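Local coordinates for pyruvate kinase (Cryptosporidium parvum, PDB 4DRS), which probably catalyses the last step of glycolysis, transferring the phosphate of phosphoenolpyruvate to ADP to give pyruvate and ATP, at residues A[44-48]-A[463-469]; A[348-353]-A[381-386]; A[398-402]-A[442-446]. All blocks are in the same frame, centred on the assembly; numbering follows the deposited sequence.

Contact 1. Residues A[44-48]-A[463-469]; sequences RKTQI and LKIARGV. With SO4 (sulfate ion), chain D.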
loop_
_atom_site.group_PDB
_atom_site.type_symbol
_atom_site.label_atom_id
_atom_site.label_comp_id
_atom_site.label_asym_id
_atom_site.label_seq_id
_atom_site.Cartn_x
_atom_site.Cartn_y
_atom_site.Cartn_z
ATOM N N ARG A 44 -11.216 -24.451 14.256
ATOM C CA ARG A 44 -12.224 -23.520 13.757
ATOM C C ARG A 44 -12.466 -22.318 14.686
ATOM O O ARG A 44 -12.529 -22.460 15.910
ATOM C CB ARG A 44 -13.528 -24.280 13.500
ATOM C CG ARG A 44 -14.732 -23.409 13.179
ATOM C CD ARG A 44 -16.007 -24.227 13.051
ATOM N NE ARG A 44 -16.118 -25.272 14.068
ATOM C CZ ARG A 44 -16.504 -25.073 15.324
ATOM N NH1 ARG A 44 -16.819 -23.861 15.754
ATOM N NH2 ARG A 44 -16.571 -26.097 16.151
ATOM N N LYS A 45 -12.597 -21.138 14.086
ATOM C CA LYS A 45 -12.798 -19.897 14.842
ATOM C C LYS A 45 -14.254 -19.455 14.844
ATOM O O LYS A 45 -14.770 -18.996 15.863
ATOM C CB LYS A 45 -11.916 -18.777 14.287
ATOM C CG LYS A 45 -10.436 -18.996 14.517
ATOM C CD LYS A 45 -9.613 -17.942 13.798
ATOM C CE LYS A 45 -8.136 -18.272 13.854
ATOM N NZ LYS A 45 -7.687 -18.484 15.259
ATOM N N THR A 46 -14.908 -19.602 13.699
ATOM C CA THR A 46 -16.308 -19.236 13.564
ATOM C C THR A 46 -17.182 -20.105 14.462
ATOM O O THR A 46 -17.088 -21.331 14.448
ATOM C CB THR A 46 -16.771 -19.338 12.104
ATOM O OG1 THR A 46 -15.845 -18.632 11.269
ATOM C CG2 THR A 46 -18.172 -18.733 11.928
ATOM N N GLN A 47 -18.019 -19.445 15.253
ATOM C CA GLN A 47 -18.903 -20.127 16.180
ATOM C C GLN A 47 -20.103 -20.711 15.445
ATOM O O GLN A 47 -20.513 -20.207 14.395
ATOM C CB GLN A 47 -19.359 -19.164 17.277
ATOM C CG GLN A 47 -18.226 -18.471 18.029
ATOM C CD GLN A 47 -17.520 -19.362 19.045
ATOM O OE1 GLN A 47 -17.744 -20.575 19.107
ATOM N NE2 GLN A 47 -16.653 -18.753 19.853
ATOM N N ILE A 48 -20.662 -21.780 16.001
ATOM C CA ILE A 48 -21.785 -22.469 15.378
ATOM C C ILE A 48 -22.983 -22.501 16.314
ATOM O O ILE A 48 -22.894 -22.996 17.442
ATOM C CB ILE A 48 -21.408 -23.904 14.939
ATOM C CG1 ILE A 48 -20.384 -23.866 13.801
ATOM C CG2 ILE A 48 -22.646 -24.684 14.518
ATOM C CD1 ILE A 48 -19.852 -25.225 13.392
ATOM N N LEU A 463 -19.525 -15.313 25.530
ATOM C CA LEU A 463 -18.458 -15.249 24.536
ATOM C C LEU A 463 -18.587 -16.289 23.420
ATOM O O LEU A 463 -17.751 -16.341 22.511
ATOM C CB LEU A 463 -17.092 -15.377 25.214
ATOM C CG LEU A 463 -16.559 -14.160 25.977
ATOM C CD1 LEU A 463 -15.351 -14.558 26.809
ATOM C CD2 LEU A 463 -16.210 -13.002 25.046
ATOM N N LYS A 464 -19.636 -17.103 23.477
ATOM C CA LYS A 464 -19.808 -18.178 22.509
ATOM C C LYS A 464 -20.293 -17.694 21.145
ATOM O O LYS A 464 -20.447 -18.495 20.224
ATOM C CB LYS A 464 -20.695 -19.295 23.066
ATOM C CG LYS A 464 -20.100 -20.036 24.265
ATOM C CD LYS A 464 -18.593 -20.254 24.162
ATOM C CE LYS A 464 -18.211 -21.267 23.088
ATOM N NZ LYS A 464 -16.802 -21.060 22.629
ATOM N N ILE A 465 -20.523 -16.388 21.021
ATOM C CA ILE A 465 -20.853 -15.782 19.732
ATOM C C ILE A 465 -19.702 -14.937 19.157
ATOM O O ILE A 465 -19.836 -14.336 18.088
ATOM C CB ILE A 465 -22.141 -14.933 19.794
ATOM C CG1 ILE A 465 -22.075 -13.938 20.960
ATOM C CG2 ILE A 465 -23.373 -15.835 19.856
ATOM C CD1 ILE A 465 -22.992 -12.742 20.795
ATOM N N ALA A 466 -18.576 -14.898 19.867
ATOM C CA ALA A 466 -17.405 -14.149 19.417
ATOM C C ALA A 466 -16.427 -15.068 18.690
ATOM O O ALA A 466 -16.014 -16.097 19.237
ATOM C CB ALA A 466 -16.724 -13.468 20.595
ATOM N N ARG A 467 -16.055 -14.689 17.468
ATOM C CA ARG A 467 -15.168 -15.508 16.646
ATOM C C ARG A 467 -13.815 -15.754 17.312
ATOM O O ARG A 467 -13.197 -14.828 17.863
ATOM C CB ARG A 467 -14.958 -14.882 15.266
ATOM C CG ARG A 467 -14.229 -15.810 14.308
ATOM C CD ARG A 467 -13.682 -15.094 13.091
ATOM N NE ARG A 467 -14.687 -14.952 12.047
ATOM C CZ ARG A 467 -14.414 -14.779 10.757
ATOM N NH1 ARG A 467 -13.155 -14.742 10.336
ATOM N NH2 ARG A 467 -15.404 -14.652 9.884
ATOM N N GLY A 468 -13.382 -17.012 17.268
ATOM C CA GLY A 468 -12.060 -17.420 17.720
ATOM C C GLY A 468 -11.826 -17.391 19.219
ATOM O O GLY A 468 -10.681 -17.432 19.663
ATOM N N VAL A 469 -12.899 -17.323 20.001
ATOM C CA VAL A 469 -12.769 -17.275 21.453
ATOM C C VAL A 469 -13.110 -18.622 22.093
ATOM O O VAL A 469 -14.223 -19.132 21.963
ATOM C CB VAL A 469 -13.616 -16.137 22.078
ATOM C CG1 VAL A 469 -13.426 -16.088 23.587
ATOM C CG2 VAL A 469 -13.251 -14.790 21.467
HETATM S S SO4 D . -14.954 -23.775 24.429
HETATM O O1 SO4 D . -13.996 -24.451 25.333
HETATM O O2 SO4 D . -14.384 -23.683 23.066
HETATM O O3 SO4 D . -16.199 -24.583 24.386
HETATM O O4 SO4 D . -15.228 -22.415 24.952
HETATM O O HOH W 1 -8.889 -16.249 17.219
HETATM O O HOH W 2 -15.501 -21.953 20.399
#

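Contact 2. Residues A[348-353]-A[381-386]; sequences VANAVL and VCAQAE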
loop_
_atom_site.group_PDB
_atom_site.type_symbol
_atom_site.label_atom_id
_atom_site.label_comp_id
_atom_site.label_asym_id
_atom_site.label_seq_id
_atom_site.Cartn_x
_atom_site.Cartn_y
_atom_site.Cartn_z
ATOM N N VAL A 348 -21.679 -20.958 3.282
ATOM C CA VAL A 348 -21.091 -20.884 4.621
ATOM C C VAL A 348 -19.636 -20.419 4.552
ATOM O O VAL A 348 -19.204 -19.591 5.359
ATOM C CB VAL A 348 -21.186 -22.232 5.364
ATOM C CG1 VAL A 348 -20.694 -22.090 6.799
ATOM C CG2 VAL A 348 -22.617 -22.744 5.351
ATOM N N ALA A 349 -18.893 -20.953 3.587
ATOM C CA ALA A 349 -17.518 -20.539 3.341
ATOM C C ALA A 349 -17.424 -19.037 3.091
ATOM O O ALA A 349 -16.588 -18.350 3.681
ATOM C CB ALA A 349 -16.939 -21.305 2.163
ATOM N N ASN A 350 -18.289 -18.533 2.217
ATOM C CA ASN A 350 -18.289 -17.114 1.882
ATOM C C ASN A 350 -18.856 -16.223 2.986
ATOM O O ASN A 350 -18.470 -15.059 3.093
ATOM C CB ASN A 350 -18.974 -16.862 0.538
ATOM C CG ASN A 350 -18.113 -17.290 -0.636
ATOM O OD1 ASN A 350 -17.020 -16.764 -0.844
ATOM N ND2 ASN A 350 -18.599 -18.248 -1.408
ATOM N N ALA A 351 -19.746 -16.767 3.812
ATOM C CA ALA A 351 -20.206 -16.039 4.998
ATOM C C ALA A 351 -19.043 -15.836 5.968
ATOM O O ALA A 351 -18.854 -14.735 6.478
ATOM C CB ALA A 351 -21.371 -16.749 5.673
ATOM N N VAL A 352 -18.249 -16.884 6.194
ATOM C CA VAL A 352 -17.043 -16.776 7.022
ATOM C C VAL A 352 -16.059 -15.751 6.437
ATOM O O VAL A 352 -15.498 -14.920 7.164
ATOM C CB VAL A 352 -16.348 -18.144 7.225
ATOM C CG1 VAL A 352 -15.005 -17.979 7.934
ATOM C CG2 VAL A 352 -17.241 -19.090 8.021
ATOM N N LEU A 353 -15.872 -15.798 5.121
ATOM C CA LEU A 353 -14.951 -14.888 4.453
ATOM C C LEU A 353 -15.465 -13.441 4.424
ATOM O O LEU A 353 -14.673 -12.496 4.388
ATOM C CB LEU A 353 -14.618 -15.397 3.049
ATOM C CG LEU A 353 -13.714 -16.637 3.016
ATOM C CD1 LEU A 353 -13.655 -17.244 1.623
ATOM C CD2 LEU A 353 -12.314 -16.311 3.526
ATOM N N VAL A 381 -16.129 -26.892 6.828
ATOM C CA VAL A 381 -16.189 -25.787 5.869
ATOM C C VAL A 381 -15.647 -24.494 6.476
ATOM O O VAL A 381 -14.808 -23.830 5.862
ATOM C CB VAL A 381 -17.617 -25.557 5.330
ATOM C CG1 VAL A 381 -17.698 -24.256 4.538
ATOM C CG2 VAL A 381 -18.050 -26.729 4.464
ATOM N N CYS A 382 -16.116 -24.153 7.678
ATOM C CA CYS A 382 -15.636 -22.960 8.381
ATOM C C CYS A 382 -14.121 -22.965 8.520
ATOM O O CYS A 382 -13.462 -21.987 8.161
ATOM C CB CYS A 382 -16.284 -22.826 9.758
ATOM S SG CYS A 382 -18.029 -22.374 9.714
ATOM N N ALA A 383 -13.583 -24.077 9.020
ATOM C CA ALA A 383 -12.139 -24.247 9.208
ATOM C C ALA A 383 -11.386 -24.083 7.891
ATOM O O ALA A 383 -10.335 -23.449 7.839
ATOM C CB ALA A 383 -11.838 -25.605 9.832
ATOM N N GLN A 384 -11.948 -24.643 6.826
ATOM C CA GLN A 384 -11.355 -24.555 5.498
ATOM C C GLN A 384 -11.366 -23.113 4.974
ATOM O O GLN A 384 -10.368 -22.643 4.429
ATOM C CB GLN A 384 -12.078 -25.513 4.546
ATOM C CG GLN A 384 -11.205 -26.132 3.465
ATOM C CD GLN A 384 -9.933 -26.781 3.990
ATOM O OE1 GLN A 384 -9.949 -27.517 4.976
ATOM N NE2 GLN A 384 -8.821 -26.513 3.317
ATOM N N ALA A 385 -12.481 -22.410 5.172
ATOM C CA ALA A 385 -12.620 -21.016 4.722
ATOM C C ALA A 385 -11.663 -20.087 5.459
ATOM O O ALA A 385 -11.145 -19.128 4.886
ATOM C CB ALA A 385 -14.057 -20.542 4.877
ATOM N N GLU A 386 -11.420 -20.397 6.728
ATOM C CA GLU A 386 -10.491 -19.631 7.557
ATOM C C GLU A 386 -9.021 -19.747 7.114
ATOM O O GLU A 386 -8.207 -18.878 7.434
ATOM C CB GLU A 386 -10.668 -19.997 9.036
ATOM C CG GLU A 386 -11.939 -19.412 9.640
ATOM C CD GLU A 386 -12.469 -20.165 10.856
ATOM O OE1 GLU A 386 -11.748 -21.006 11.433
ATOM O OE2 GLU A 386 -13.627 -19.900 11.244
#

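Contact 3. Residues A[398-402]-A[442-446]; sequences IHSSV and SKYRP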
loop_
_atom_site.group_PDB
_atom_site.type_symbol
_atom_site.label_atom_id
_atom_site.label_comp_id
_atom_site.label_asym_id
_atom_site.label_seq_id
_atom_site.Cartn_x
_atom_site.Cartn_y
_atom_site.Cartn_z
ATOM N N ILE A 398 -9.122 -3.585 9.408
ATOM C CA ILE A 398 -9.908 -3.258 10.601
ATOM C C ILE A 398 -9.254 -2.140 11.419
ATOM O O ILE A 398 -9.927 -1.196 11.827
ATOM C CB ILE A 398 -10.168 -4.500 11.488
ATOM C CG1 ILE A 398 -10.916 -5.579 10.699
ATOM C CG2 ILE A 398 -10.969 -4.123 12.727
ATOM C CD1 ILE A 398 -10.771 -6.978 11.268
ATOM N N HIS A 399 -7.946 -2.238 11.634
ATOM C CA HIS A 399 -7.208 -1.229 12.401
ATOM C C HIS A 399 -7.327 0.157 11.810
ATOM O O HIS A 399 -7.481 1.138 12.542
ATOM C CB HIS A 399 -5.745 -1.637 12.551
ATOM C CG HIS A 399 -4.957 -0.757 13.489
ATOM N ND1 HIS A 399 -5.085 -0.826 14.823
ATOM C CD2 HIS A 399 -4.007 0.227 13.236
ATOM C CE1 HIS A 399 -4.262 0.068 15.399
ATOM N NE2 HIS A 399 -3.604 0.711 14.428
ATOM N N SER A 400 -7.274 0.241 10.481
ATOM C CA SER A 400 -7.425 1.515 9.760
ATOM C C SER A 400 -8.847 2.079 9.802
ATOM O O SER A 400 -9.029 3.295 9.792
ATOM C CB SER A 400 -6.988 1.366 8.301
ATOM O OG SER A 400 -5.623 1.011 8.212
ATOM N N SER A 401 -9.844 1.196 9.834
ATOM C CA SER A 401 -11.254 1.605 9.841
ATOM C C SER A 401 -11.720 2.165 11.189
ATOM O O SER A 401 -12.783 2.782 11.275
ATOM C CB SER A 401 -12.152 0.432 9.439
ATOM O OG SER A 401 -11.713 -0.161 8.231
ATOM N N VAL A 402 -10.927 1.944 12.234
ATOM C CA VAL A 402 -11.295 2.363 13.583
ATOM C C VAL A 402 -10.704 3.737 13.910
ATOM O O VAL A 402 -9.485 3.902 13.926
ATOM C CB VAL A 402 -10.898 1.308 14.644
ATOM C CG1 VAL A 402 -11.190 1.811 16.048
ATOM C CG2 VAL A 402 -11.644 0.005 14.400
ATOM N N SER A 442 -11.101 -10.253 19.627
ATOM C CA SER A 442 -11.847 -10.910 18.546
ATOM C C SER A 442 -12.132 -9.973 17.371
ATOM O O SER A 442 -12.058 -10.375 16.211
ATOM C CB SER A 442 -13.160 -11.487 19.082
ATOM O OG SER A 442 -13.840 -12.219 18.076
ATOM N N LYS A 443 -12.455 -8.722 17.691
ATOM C CA LYS A 443 -12.672 -7.664 16.705
ATOM C C LYS A 443 -11.483 -7.485 15.746
ATOM O O LYS A 443 -11.668 -7.138 14.577
ATOM C CB LYS A 443 -12.967 -6.353 17.436
ATOM C CG LYS A 443 -13.186 -5.139 16.548
ATOM C CD LYS A 443 -13.371 -3.879 17.382
ATOM C CE LYS A 443 -13.527 -2.654 16.498
ATOM N NZ LYS A 443 -13.761 -1.427 17.313
ATOM N N TYR A 444 -10.266 -7.730 16.232
ATOM C CA TYR A 444 -9.083 -7.506 15.400
ATOM C C TYR A 444 -8.574 -8.758 14.702
ATOM O O TYR A 444 -7.504 -8.736 14.087
ATOM C CB TYR A 444 -7.988 -6.762 16.175
ATOM C CG TYR A 444 -8.388 -5.331 16.408
ATOM C CD1 TYR A 444 -8.148 -4.357 15.438
ATOM C CD2 TYR A 444 -9.062 -4.957 17.571
ATOM C CE1 TYR A 444 -8.548 -3.044 15.630
ATOM C CE2 TYR A 444 -9.467 -3.644 17.773
ATOM C CZ TYR A 444 -9.207 -2.696 16.800
ATOM O OH TYR A 444 -9.596 -1.396 16.990
ATOM N N ARG A 445 -9.363 -9.829 14.798
ATOM C CA ARG A 445 -9.211 -11.044 13.988
ATOM C C ARG A 445 -7.813 -11.679 13.984
ATOM O O ARG A 445 -7.212 -11.864 12.921
ATOM C CB ARG A 445 -9.694 -10.797 12.550
ATOM C CG ARG A 445 -11.193 -10.565 12.410
ATOM C CD ARG A 445 -12.001 -11.802 12.771
ATOM N NE ARG A 445 -13.401 -11.688 12.361
ATOM C CZ ARG A 445 -14.410 -11.378 13.173
ATOM N NH1 ARG A 445 -14.191 -11.148 14.461
ATOM N NH2 ARG A 445 -15.649 -11.303 12.692
ATOM N N PRO A 446 -7.296 -12.028 15.171
ATOM C CA PRO A 446 -5.979 -12.660 15.202
ATOM C C PRO A 446 -6.007 -14.050 14.570
ATOM O O PRO A 446 -7.044 -14.717 14.595
ATOM C CB PRO A 446 -5.691 -12.780 16.700
ATOM C CG PRO A 446 -7.036 -12.873 17.331
ATOM C CD PRO A 446 -7.916 -11.974 16.508
#

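Contact 1. Residues A[44-48]-A[463-469]
Q47 carries most of the side-chain polar contact, dividing its amide nitrogen between two carbonyls of 463-469. NE2 donates to A466 O at 2.8 Å, coming from above that carbonyl's plane, and to V469 O at 3.2 Å, along a lone pair. Both acceptors lie near the amide plane, which fixes the rotation of the group. A bend at chi2 (-76°) turns the amide toward them; CG itself lies 3.1 Å from K464 O. OE1 bonds to S71 OG and to a water that donates to it and accepts from K464 NZ; the lysine donates as well to a sulfate oxygen, NZ to O4 3.1 Å.

Between backbones, G468 N donates to K45 O at 2.8 Å and nearly straight (164°). G468 is third in a type II turn, A466 to V469, with positive phi.

Packing adds K45 CB on G468 CA (3.7 Å) and R467 CG beside K45 O. T46 OG1, itself bonded to E386, sits over one face of the R467 guanidinium, offset toward its rim, while R467 NH2 donates to S356 O.

The contact joins two domains: 44-48 leads into barrel strand 47-51 beside helix 371-386, whereas 463-469 runs from helix 457-462 into strand 469-473, flanked by strand 449-454 and helix 436-443.

Contact 2. Residues A[348-353]-A[381-386]
V348, A349, V352 and L353 meet V381, C382, A385 and E386 in an apolar helix-to-helix contact on the outside of the TIM barrel. Helix 342-354 belongs to the beta-alpha-beta crossover that joins strands 324-327 and 358-361, and helix 371-386 follows the latter strand, so the two are neighbours in the helical layer around the barrel. Their short segments cross at -48°, with axes 8.6 Å apart at closest approach. That angle is consistent with ridges-into-grooves packing of i, i+4 ridges.

Small side chains permit the close approach. A349 and A385 form the nearest backbone pair, and A385 CB lies 3.6 Å from A349 O while also meeting A349 CB and V352 CB. One turn back on helix 371-386, V381 sends CG1 across to A349, 3.6 Å from A349 N and against its CB.

Deeper toward the barrel, C382 SG fits between two valines, 3.8 Å from V352 CG2 and 4.0 Å from V348 CG1. Both V348 and C382 also touch V359 of strand 358-361, so this side of the interface rests on the barrel wall. V352 uses its two methyls separately: with chi1 at 173°, CG1 stands anti to the backbone N and meets E386 CG at 3.8 Å, while CG2 faces the sulfur. The E386 carboxylate continues past the valine to T46 OG1 and K45 N.

The outer side meets the second subunit, where N350 OD1 accepts a hydrogen bond from K311 of that chain and A349 packs on its F307. At the C-terminal end of the contact, L353 reaches across with one branch, bringing CD2 to 3.3 Å from A385 O.

Contact 3. Residues A[398-402]-A[442-446]
S442 O is gripped twice by R445, the residue whose CG packs 3.8 Å from I398 CD1 across the contact. R445 NH1 donates to S442 O at 2.9 Å and R445 N at 3.1 Å, from opposite faces of the carbonyl plane. The side chain folds back at chi2 (-66°) to make the first of these bonds, and NH2 continues to a salt bridge with D357 and a bond to G355 O.

I398 is the apolar centre. Its CD1 also comes within 3.4 Å of K443 O, and its CG2 lies 3.9 Å from Y444 CD1, approaching the ring obliquely. The tyrosine reaches along 398-402: H399 CA meets the ring edge in its plane, 3.9 Å from CE1, and farther out V402 CG2 is 3.6 Å from Y444 OH. K443 and V402 meet tip to tip, CE against CG2, with the lysine chain fully extended. Beyond them a single carboxylate, E410, receives both polar ends, by a salt bridge from K443 NZ and a hydrogen bond from Y444 OH. H399 also packs on D422 of the third subunit.

Helix 391-401 thus covers the turn that ends helix 436-443 and leads into strand 449-454. Strand 427-431, helix 436-443 and strand 449-454 form a beta-alpha-beta crossover, the building unit of the pyruvate kinase C-terminal alpha/beta domain.

R467 of contact 1 reaches both other contacts. Its NH2 lies 2.7 Å from V352 O of contact 2, and its carbonyl O 2.7 Å from S442 OG of contact 3, both probable hydrogen bonds. T46 OG1 adds a second tie to contact 2, 2.6 Å from E386 OE2. D357 takes R467 N on one carboxylate oxygen and R445 NH2 of contact 3 on the other, close to where these two arginines approach each other. Contacts 2 and 3 do not touch; their nearest atoms are about 6 Å apart. The I465 side chain is about 9 Å from that of R74, an ADP-binding residue, although no ADP is bound here.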